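Local coordinates for protein N(2),N(2)-dimethylguanosine tRNA methyltransferase (Pyrococcus horikoshii, PDB 2YTZ) that probably transfers two methyl groups from S-adenosyl-L-methionine to the N2 atom of guanine 26 in a number of tRNAs, at residues V6-A11 with S298-K303; F134-P139 with G161-D166; K282-V287 with M311-L316. All coordinates share one frame; numbering follows the deposited sequence.

Interaction 1 of 3, residues V6-A11 with S298-K303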
loop_
_atom_site.group_PDB
_atom_site.type_symbol
_atom_site.label_atom_id
_atom_site.label_comp_id
_atom_site.label_asym_id
_atom_site.label_seq_id
_atom_site.Cartn_x
_atom_site.Cartn_y
_atom_site.Cartn_z
ATOM N N VAL A 6 1.368 14.016 -21.361
ATOM C CA VAL A 6 2.530 13.401 -20.728
ATOM C C VAL A 6 2.490 11.898 -20.923
ATOM O O VAL A 6 1.492 11.356 -21.397
ATOM C CB VAL A 6 2.576 13.686 -19.215
ATOM C CG1 VAL A 6 2.623 15.182 -18.964
ATOM C CG2 VAL A 6 1.368 13.064 -18.539
ATOM N N GLN A 7 3.575 11.225 -20.549
ATOM C CA GLN A 7 3.664 9.779 -20.697
ATOM C C GLN A 7 4.136 9.057 -19.432
ATOM O O GLN A 7 5.114 9.453 -18.804
ATOM C CB GLN A 7 4.589 9.440 -21.870
ATOM C CG GLN A 7 4.819 7.943 -22.080
ATOM C CD GLN A 7 4.960 7.565 -23.549
ATOM O OE1 GLN A 7 5.688 8.216 -24.307
ATOM N NE2 GLN A 7 4.267 6.502 -23.955
ATOM N N GLU A 8 3.429 7.995 -19.063
ATOM C CA GLU A 8 3.783 7.209 -17.889
ATOM C C GLU A 8 3.668 5.737 -18.269
ATOM O O GLU A 8 2.580 5.252 -18.582
ATOM C CB GLU A 8 2.841 7.520 -16.724
ATOM C CG GLU A 8 3.412 7.150 -15.356
ATOM C CD GLU A 8 2.396 7.293 -14.234
ATOM O OE1 GLU A 8 2.026 6.259 -13.632
ATOM O OE2 GLU A 8 1.968 8.437 -13.955
ATOM N N GLY A 9 4.792 5.029 -18.238
ATOM C CA GLY A 9 4.781 3.628 -18.612
ATOM C C GLY A 9 4.365 3.553 -20.069
ATOM O O GLY A 9 4.889 4.292 -20.901
ATOM N N LYS A 10 3.417 2.679 -20.386
ATOM C CA LYS A 10 2.944 2.555 -21.756
ATOM C C LYS A 10 1.761 3.483 -21.962
ATOM O O LYS A 10 1.111 3.445 -23.001
ATOM C CB LYS A 10 2.515 1.116 -22.053
ATOM C CG LYS A 10 3.665 0.130 -22.138
ATOM C CD LYS A 10 3.182 -1.219 -22.646
ATOM C CE LYS A 10 4.342 -2.176 -22.860
ATOM N NZ LYS A 10 3.895 -3.426 -23.539
ATOM N N ALA A 11 1.489 4.328 -20.975
ATOM C CA ALA A 11 0.356 5.241 -21.062
ATOM C C ALA A 11 0.686 6.647 -21.540
ATOM O O ALA A 11 1.719 7.220 -21.195
ATOM C CB ALA A 11 -0.357 5.317 -19.713
ATOM N N SER A 298 8.692 -2.241 -18.734
ATOM C CA SER A 298 9.053 -0.848 -18.949
ATOM C C SER A 298 8.192 -0.001 -18.011
ATOM O O SER A 298 7.070 0.379 -18.342
ATOM C CB SER A 298 8.828 -0.454 -20.418
ATOM O OG SER A 298 7.574 -0.913 -20.898
ATOM N N LEU A 299 8.724 0.267 -16.827
ATOM C CA LEU A 299 8.022 1.053 -15.824
ATOM C C LEU A 299 8.324 2.539 -16.014
ATOM O O LEU A 299 9.170 2.900 -16.827
ATOM C CB LEU A 299 8.455 0.587 -14.434
ATOM C CG LEU A 299 8.407 -0.934 -14.251
ATOM C CD1 LEU A 299 9.015 -1.302 -12.914
ATOM C CD2 LEU A 299 6.968 -1.423 -14.347
ATOM N N ALA A 300 7.626 3.393 -15.271
ATOM C CA ALA A 300 7.817 4.835 -15.373
ATOM C C ALA A 300 9.007 5.296 -14.553
ATOM O O ALA A 300 9.562 6.363 -14.794
ATOM C CB ALA A 300 6.562 5.558 -14.908
ATOM N N ARG A 301 9.380 4.490 -13.568
ATOM C CA ARG A 301 10.511 4.789 -12.696
ATOM C C ARG A 301 11.153 3.453 -12.361
ATOM O O ARG A 301 11.175 3.039 -11.202
ATOM C CB ARG A 301 10.034 5.458 -11.407
ATOM C CG ARG A 301 9.231 6.729 -11.599
ATOM C CD ARG A 301 10.102 7.884 -12.059
ATOM N NE ARG A 301 9.366 9.146 -11.989
ATOM C CZ ARG A 301 8.422 9.516 -12.851
ATOM N NH1 ARG A 301 8.095 8.727 -13.868
ATOM N NH2 ARG A 301 7.796 10.672 -12.688
ATOM N N LYS A 302 11.663 2.785 -13.392
ATOM C CA LYS A 302 12.291 1.476 -13.250
ATOM C C LYS A 302 13.430 1.416 -12.234
ATOM O O LYS A 302 13.462 0.532 -11.376
ATOM C CB LYS A 302 12.786 0.992 -14.612
ATOM C CG LYS A 302 13.317 -0.425 -14.596
ATOM C CD LYS A 302 13.132 -1.085 -15.944
ATOM C CE LYS A 302 13.614 -2.516 -15.911
ATOM N NZ LYS A 302 13.181 -3.235 -17.133
ATOM N N LYS A 303 14.367 2.349 -12.331
ATOM C CA LYS A 303 15.486 2.362 -11.407
ATOM C C LYS A 303 14.998 2.359 -9.955
ATOM O O LYS A 303 15.353 1.471 -9.181
ATOM C CB LYS A 303 16.401 3.572 -11.684
ATOM C CG LYS A 303 15.704 4.935 -11.767
ATOM C CD LYS A 303 14.839 5.092 -13.029
ATOM C CE LYS A 303 14.157 6.450 -13.034
ATOM N NZ LYS A 303 13.472 6.665 -11.734
#

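Interaction 2 of 3, residues F134-P139 with G161-D166. With SAH (S-adenosyl-L-homocysteine), chain F.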
loop_
_atom_site.group_PDB
_atom_site.type_symbol
_atom_site.label_atom_id
_atom_site.label_comp_id
_atom_site.label_asym_id
_atom_site.label_seq_id
_atom_site.Cartn_x
_atom_site.Cartn_y
_atom_site.Cartn_z
ATOM N N PHE A 134 -9.686 -7.492 -7.897
ATOM C CA PHE A 134 -8.751 -6.526 -7.344
ATOM C C PHE A 134 -9.360 -5.138 -7.326
ATOM O O PHE A 134 -10.002 -4.718 -8.292
ATOM C CB PHE A 134 -7.466 -6.490 -8.174
ATOM C CG PHE A 134 -6.514 -5.390 -7.784
ATOM C CD1 PHE A 134 -5.884 -5.397 -6.543
ATOM C CD2 PHE A 134 -6.231 -4.355 -8.671
ATOM C CE1 PHE A 134 -4.981 -4.391 -6.191
ATOM C CE2 PHE A 134 -5.332 -3.345 -8.331
ATOM C CZ PHE A 134 -4.705 -3.363 -7.089
ATOM N N ILE A 135 -9.163 -4.436 -6.215
ATOM C CA ILE A 135 -9.646 -3.070 -6.063
ATOM C C ILE A 135 -8.482 -2.235 -5.550
ATOM O O ILE A 135 -7.806 -2.619 -4.600
ATOM C CB ILE A 135 -10.811 -2.975 -5.048
ATOM C CG1 ILE A 135 -12.075 -3.632 -5.613
ATOM C CG2 ILE A 135 -11.080 -1.508 -4.708
ATOM C CD1 ILE A 135 -13.317 -3.478 -4.713
ATOM N N ASP A 136 -8.230 -1.098 -6.184
ATOM C CA ASP A 136 -7.144 -0.243 -5.733
ATOM C C ASP A 136 -7.702 1.066 -5.178
ATOM O O ASP A 136 -8.333 1.830 -5.900
ATOM C CB ASP A 136 -6.182 0.043 -6.885
ATOM C CG ASP A 136 -4.867 0.633 -6.405
ATOM O OD1 ASP A 136 -3.937 0.784 -7.229
ATOM O OD2 ASP A 136 -4.762 0.943 -5.193
ATOM N N LEU A 137 -7.496 1.306 -3.889
ATOM C CA LEU A 137 -7.970 2.537 -3.263
ATOM C C LEU A 137 -6.808 3.505 -3.130
ATOM O O LEU A 137 -5.816 3.225 -2.443
ATOM C CB LEU A 137 -8.553 2.270 -1.873
ATOM C CG LEU A 137 -9.816 1.423 -1.780
ATOM C CD1 LEU A 137 -10.219 1.279 -0.320
ATOM C CD2 LEU A 137 -10.922 2.079 -2.569
ATOM N N ASP A 138 -6.944 4.647 -3.788
ATOM C CA ASP A 138 -5.911 5.669 -3.777
ATOM C C ASP A 138 -6.575 7.024 -3.533
ATOM O O ASP A 138 -6.676 7.853 -4.437
ATOM C CB ASP A 138 -5.196 5.643 -5.129
ATOM C CG ASP A 138 -4.029 6.591 -5.191
ATOM O OD1 ASP A 138 -3.147 6.510 -4.302
ATOM O OD2 ASP A 138 -3.992 7.408 -6.134
ATOM N N PRO A 139 -7.037 7.260 -2.299
ATOM C CA PRO A 139 -7.703 8.512 -1.931
ATOM C C PRO A 139 -6.762 9.608 -1.459
ATOM O O PRO A 139 -5.556 9.401 -1.327
ATOM C CB PRO A 139 -8.628 8.071 -0.812
ATOM C CG PRO A 139 -7.731 7.128 -0.060
ATOM C CD PRO A 139 -7.069 6.307 -1.173
ATOM N N GLY A 161 -5.943 -3.387 -2.636
ATOM C CA GLY A 161 -4.795 -2.500 -2.627
ATOM C C GLY A 161 -5.204 -1.173 -2.030
ATOM O O GLY A 161 -6.073 -0.490 -2.563
ATOM N N VAL A 162 -4.590 -0.806 -0.913
ATOM C CA VAL A 162 -4.926 0.446 -0.259
ATOM C C VAL A 162 -3.704 1.326 -0.042
ATOM O O VAL A 162 -2.652 0.851 0.382
ATOM C CB VAL A 162 -5.597 0.201 1.119
ATOM C CG1 VAL A 162 -5.916 1.531 1.792
ATOM C CG2 VAL A 162 -6.862 -0.620 0.945
ATOM N N THR A 163 -3.850 2.610 -0.354
ATOM C CA THR A 163 -2.779 3.570 -0.150
ATOM C C THR A 163 -3.300 4.541 0.901
ATOM O O THR A 163 -4.500 4.792 0.972
ATOM C CB THR A 163 -2.453 4.355 -1.436
ATOM O OG1 THR A 163 -2.247 3.444 -2.526
ATOM C CG2 THR A 163 -1.185 5.181 -1.237
ATOM N N ALA A 164 -2.406 5.060 1.735
ATOM C CA ALA A 164 -2.793 6.015 2.762
ATOM C C ALA A 164 -1.755 7.122 2.827
ATOM O O ALA A 164 -0.617 6.893 3.236
ATOM C CB ALA A 164 -2.907 5.329 4.105
ATOM N N THR A 165 -2.152 8.321 2.412
ATOM C CA THR A 165 -1.259 9.469 2.433
ATOM C C THR A 165 -1.566 10.250 3.709
ATOM O O THR A 165 -1.350 11.456 3.796
ATOM C CB THR A 165 -1.488 10.364 1.208
ATOM O OG1 THR A 165 -1.769 9.552 0.062
ATOM C CG2 THR A 165 -0.235 11.162 0.909
ATOM N N ASP A 166 -2.061 9.519 4.701
ATOM C CA ASP A 166 -2.442 10.054 6.000
ATOM C C ASP A 166 -1.286 10.050 7.008
ATOM O O ASP A 166 -1.466 9.626 8.148
ATOM C CB ASP A 166 -3.581 9.203 6.572
ATOM C CG ASP A 166 -4.734 10.031 7.049
ATOM O OD1 ASP A 166 -5.618 9.481 7.736
ATOM O OD2 ASP A 166 -4.760 11.238 6.725
HETATM N N SAH F . -5.843 7.179 -8.699
HETATM C CA SAH F . -4.903 8.131 -8.987
HETATM C CB SAH F . -5.518 9.341 -8.200
HETATM C CG SAH F . -6.525 10.044 -7.329
HETATM S SD SAH F . -6.834 11.585 -6.642
HETATM C C SAH F . -3.697 8.176 -9.717
HETATM O O SAH F . -3.576 9.351 -10.296
HETATM O OXT SAH F . -2.917 7.186 -9.723
HETATM C "C5'" SAH F . -8.239 11.206 -5.793
HETATM C "C4'" SAH F . -9.457 11.933 -6.408
HETATM O "O4'" SAH F . -10.492 11.201 -5.763
HETATM C "C3'" SAH F . -10.085 12.848 -7.429
HETATM O "O3'" SAH F . -10.000 12.722 -8.877
HETATM C "C2'" SAH F . -11.546 12.919 -7.004
HETATM O "O2'" SAH F . -12.494 13.725 -7.431
HETATM C "C1'" SAH F . -11.724 11.858 -5.944
HETATM N N9 SAH F . -12.927 11.367 -5.055
HETATM C C8 SAH F . -13.162 11.873 -3.858
HETATM N N7 SAH F . -14.201 11.314 -3.334
HETATM C C5 SAH F . -14.672 10.431 -4.171
HETATM C C6 SAH F . -15.756 9.535 -4.144
HETATM N N6 SAH F . -16.549 9.507 -3.081
HETATM N N1 SAH F . -15.994 8.693 -5.233
HETATM C C2 SAH F . -15.190 8.707 -6.343
HETATM N N3 SAH F . -14.129 9.572 -6.389
HETATM C C4 SAH F . -13.840 10.440 -5.321
HETATM O O HOH W 1 -3.103 8.565 -2.656
#

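Interaction 3 of 3, residues K282-V287 with M311-L316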
loop_
_atom_site.group_PDB
_atom_site.type_symbol
_atom_site.label_atom_id
_atom_site.label_comp_id
_atom_site.label_asym_id
_atom_site.label_seq_id
_atom_site.Cartn_x
_atom_site.Cartn_y
_atom_site.Cartn_z
ATOM N N LYS A 282 4.942 -9.101 4.083
ATOM C CA LYS A 282 5.142 -9.512 2.700
ATOM C C LYS A 282 5.067 -11.015 2.510
ATOM O O LYS A 282 5.198 -11.801 3.451
ATOM C CB LYS A 282 6.504 -9.053 2.197
ATOM C CG LYS A 282 7.664 -9.773 2.873
ATOM C CD LYS A 282 9.006 -9.430 2.231
ATOM C CE LYS A 282 10.136 -10.179 2.919
ATOM N NZ LYS A 282 11.456 -9.964 2.262
ATOM N N ASP A 283 4.867 -11.397 1.258
ATOM C CA ASP A 283 4.807 -12.787 0.849
ATOM C C ASP A 283 6.085 -12.950 0.018
ATOM O O ASP A 283 6.071 -12.746 -1.194
ATOM C CB ASP A 283 3.569 -13.008 -0.016
ATOM C CG ASP A 283 3.374 -14.453 -0.384
ATOM O OD1 ASP A 283 4.345 -15.071 -0.872
ATOM O OD2 ASP A 283 2.249 -14.968 -0.193
ATOM N N GLU A 284 7.187 -13.295 0.683
ATOM C CA GLU A 284 8.477 -13.434 0.012
ATOM C C GLU A 284 8.464 -14.083 -1.365
ATOM O O GLU A 284 9.080 -13.564 -2.292
ATOM C CB GLU A 284 9.482 -14.173 0.896
ATOM C CG GLU A 284 10.602 -13.278 1.425
ATOM C CD GLU A 284 11.278 -12.450 0.330
ATOM O OE1 GLU A 284 10.617 -11.567 -0.255
ATOM O OE2 GLU A 284 12.476 -12.678 0.051
ATOM N N LYS A 285 7.777 -15.213 -1.501
ATOM C CA LYS A 285 7.716 -15.891 -2.785
ATOM C C LYS A 285 7.201 -14.931 -3.860
ATOM O O LYS A 285 7.742 -14.863 -4.966
ATOM C CB LYS A 285 6.816 -17.127 -2.696
ATOM C CG LYS A 285 6.715 -17.900 -4.004
ATOM C CD LYS A 285 6.079 -19.281 -3.826
ATOM C CE LYS A 285 7.043 -20.295 -3.194
ATOM N NZ LYS A 285 7.457 -19.960 -1.796
ATOM N N ILE A 286 6.166 -14.171 -3.527
ATOM C CA ILE A 286 5.609 -13.230 -4.478
ATOM C C ILE A 286 6.538 -12.041 -4.714
ATOM O O ILE A 286 6.823 -11.697 -5.861
ATOM C CB ILE A 286 4.223 -12.736 -4.007
ATOM C CG1 ILE A 286 3.237 -13.912 -4.003
ATOM C CG2 ILE A 286 3.721 -11.625 -4.919
ATOM C CD1 ILE A 286 1.851 -13.579 -3.481
ATOM N N VAL A 287 7.024 -11.416 -3.647
ATOM C CA VAL A 287 7.902 -10.263 -3.816
ATOM C C VAL A 287 9.130 -10.582 -4.661
ATOM O O VAL A 287 9.598 -9.737 -5.425
ATOM C CB VAL A 287 8.355 -9.687 -2.452
ATOM C CG1 VAL A 287 9.446 -8.637 -2.650
ATOM C CG2 VAL A 287 7.170 -9.060 -1.751
ATOM N N MET A 311 15.238 -3.988 -2.128
ATOM C CA MET A 311 15.416 -3.724 -0.704
ATOM C C MET A 311 14.413 -4.545 0.096
ATOM O O MET A 311 14.778 -5.245 1.034
ATOM C CB MET A 311 15.217 -2.237 -0.400
ATOM C CG MET A 311 15.221 -1.912 1.094
ATOM S SD MET A 311 16.773 -2.337 1.951
ATOM C CE MET A 311 17.699 -0.783 1.749
ATOM N N ILE A 312 13.143 -4.456 -0.284
ATOM C CA ILE A 312 12.097 -5.197 0.402
ATOM C C ILE A 312 12.300 -6.706 0.253
ATOM O O ILE A 312 12.036 -7.473 1.185
ATOM C CB ILE A 312 10.693 -4.781 -0.129
ATOM C CG1 ILE A 312 10.414 -3.326 0.276
ATOM C CG2 ILE A 312 9.613 -5.719 0.419
ATOM C CD1 ILE A 312 9.120 -2.743 -0.281
ATOM N N ASP A 313 12.783 -7.124 -0.912
ATOM C CA ASP A 313 13.019 -8.538 -1.183
ATOM C C ASP A 313 14.038 -9.184 -0.236
ATOM O O ASP A 313 13.833 -10.310 0.217
ATOM C CB ASP A 313 13.480 -8.721 -2.631
ATOM C CG ASP A 313 13.598 -10.180 -3.028
ATOM O OD1 ASP A 313 12.610 -10.921 -2.865
ATOM O OD2 ASP A 313 14.678 -10.588 -3.513
ATOM N N GLN A 314 15.125 -8.475 0.064
ATOM C CA GLN A 314 16.170 -9.011 0.940
ATOM C C GLN A 314 15.944 -8.692 2.416
ATOM O O GLN A 314 16.630 -9.218 3.295
ATOM C CB GLN A 314 17.539 -8.476 0.501
ATOM C CG GLN A 314 17.708 -6.973 0.635
ATOM C CD GLN A 314 18.001 -6.530 2.059
ATOM O OE1 GLN A 314 17.225 -5.788 2.672
ATOM N NE2 GLN A 314 19.131 -6.983 2.595
ATOM N N GLU A 315 14.963 -7.834 2.673
ATOM C CA GLU A 315 14.634 -7.389 4.021
ATOM C C GLU A 315 14.050 -8.499 4.899
ATOM O O GLU A 315 13.268 -9.333 4.440
ATOM C CB GLU A 315 13.652 -6.220 3.922
ATOM C CG GLU A 315 13.379 -5.482 5.209
ATOM C CD GLU A 315 12.492 -4.269 4.983
ATOM O OE1 GLU A 315 12.859 -3.406 4.153
ATOM O OE2 GLU A 315 11.427 -4.177 5.636
ATOM N N LEU A 316 14.450 -8.504 6.165
ATOM C CA LEU A 316 13.966 -9.486 7.121
ATOM C C LEU A 316 12.516 -9.121 7.456
ATOM O O LEU A 316 12.195 -7.941 7.641
ATOM C CB LEU A 316 14.820 -9.423 8.387
ATOM C CG LEU A 316 15.201 -10.715 9.102
ATOM C CD1 LEU A 316 15.966 -11.621 8.146
ATOM C CD2 LEU A 316 16.058 -10.383 10.320
#

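Interaction 1 of 3, residues V6-A11 with S298-K303
OE2 of Glu8, a residue whose CG rests on Ala300, is gripped by two groups: Arg36 NH2 in a salt bridge and the hydroxyl of Tyr28 in a hydrogen bond. OE1 pairs with Arg64. Arg36 in turn is hydrogen-bonded to the bound S-adenosyl-L-homocysteine, consistent with a second-shell role for Glu8 in holding this arginine.

Across the contact itself Glu8 offers only carbon. Its CG meets the methyl CB of Ala300 at 3.6 Å. The chain stays extended past CG, with chi2 at -172°, and this carries the acid on beyond the methyl group to its basic partners. The same CB lies 3.8 Å from the backbone N of Gly9.

Residues 8 to 11 form a type II' turn, the tight two-residue link of the beta hairpin made by strands 3-8 and 11-16. The turn is closed by two backbone bonds: Glu8 N to Ala11 O and Ala11 N to Glu8 O, both 2.8 Å. Gly9 takes its first corner with a positive phi of 63°, a value that glycine adopts readily. Its CA lies 4.0 Å from Ser298 O.

Nearer the solvent, the CE of Lys10 passes 4.0 Å from the OG of Ser298. Next along the chain from Ala300, Arg301 folds back and sends NH1 to Ala300 O at 2.9 Å. The bond is fairly straight, but NH1 stands well above the carbonyl plane. Arg301 is also the N-cap residue of helix 302-314. The backbone N atoms of Ala300 and Arg301 are both held by the carboxylate of Asp37.

Interaction 2 of 3, residues F134-P139 with G161-D166
Leu137 and Val162 lie side by side and point the same way, CD1 of Leu137 reaching CG2 of Val162 at 4.1 Å. Asp138 and Thr163 form a second pair with the same orientation. Here OD1 of Asp138 lies beside CB of Thr163 at 3.7 Å.

Asp136 leaves the sheet on the opposite face from Leu137. Its CG is anti to the backbone N (chi1 -166°), which sets OD2 alongside Gly161 O at 3.3 Å. Both atoms are acceptors and do not bond. Gly161 has no side chain, and the Phe134 ring uses this place: its CE1 is 3.8 Å from Gly161 N.

The strands run parallel, their short segments 6° apart. Gly161 N donates to Ile135 O, Leu137 N to Gly161 O, and Thr163 N to Leu137 O at 2.9 Å. Strands 132-137 and 158-164 are neighbours in the central sheet of the class I methyltransferase fold, joined by a beta-alpha-beta crossover through helix 144-153.

Asp138 and Pro139 open an Asp-Pro-Phe-Gly sequence at the end of the first strand. OD2 of Asp138 lies 3.2 Å from the amino N of S-adenosyl-L-homocysteine. A water bridges the two strand ends. It donates to OD1 of Asp138 and to Pro139 O, the latter at 2.9 Å, and is 3.2 Å from Thr165 OG1.

Arg61 pairs with both Asp136 and Asp138, and Arg228 also pairs with Asp136. The two arginines probably offset the cost of burying the Asp136 carboxylate beside Gly161 O, and Arg61, shared with Asp138, ties this strand to the ligand site.

Interaction 3 of 3, residues K282-V287 with M311-L316
Lys282 and Asp313 have the most surface buried here, and Lys282 does most of the bonding. Its extended chain slides past Ile312, running the opposite way, and brings NZ to the end of helix 302-314. There NZ donates to Ile312 O at 2.8 Å and to Glu315 O at 2.9 Å, in the carbonyl plane each time. NZ also forms a salt bridge to OE1 of Glu284 at 3.1 Å. An alanine in place of Lys282 would probably take this donor from both carbonyls and leave the Glu284 carboxylate without its lysine partner.

Helices 284-295 and 302-314 form a helical hairpin laid against strand 213-223, where Leu219 touches both Val287 and Ile312. The contact joins the start of the first helix to the end of the second. Asp283 N-caps the first helix, Ile286 N bonding weakly to its OD1.

Asp313 crosses Glu284 at about a right angle, their carboxylate planes 55° apart. OE1 of Glu284 lies 3.3 Å from OD1 of Asp313, two acceptors whose repulsion Lys282 probably eases. Asp313 OD1 also bonds to the Ser288 hydroxyl. Val287 packs CG1 against CA of Asp313 at 3.9 Å and against CG2 of Ile312 at 4.2 Å.

How the interactions relate
Interaction 2 lies near the centre of the protein, in the central sheet. Interactions 1 and 3 lie farther out. Centres are about 20 Å apart for interactions 1 and 2 and for 2 and 3, and about 23 Å for 1 and 3; none of the contacts touches another. Interactions 1 and 3 share helix 302-314: residues 298-303 lead into it and residues 311-316 end it. Along the chain their segments alternate. Interaction 2 falls between the two halves of interaction 1 and is complete before interaction 3 begins. The shared helix thus runs from the N-terminal hairpin, beside the ligand-binding region, to the packing around strand 213-223, an outer strand of the sheet that contains interaction 2.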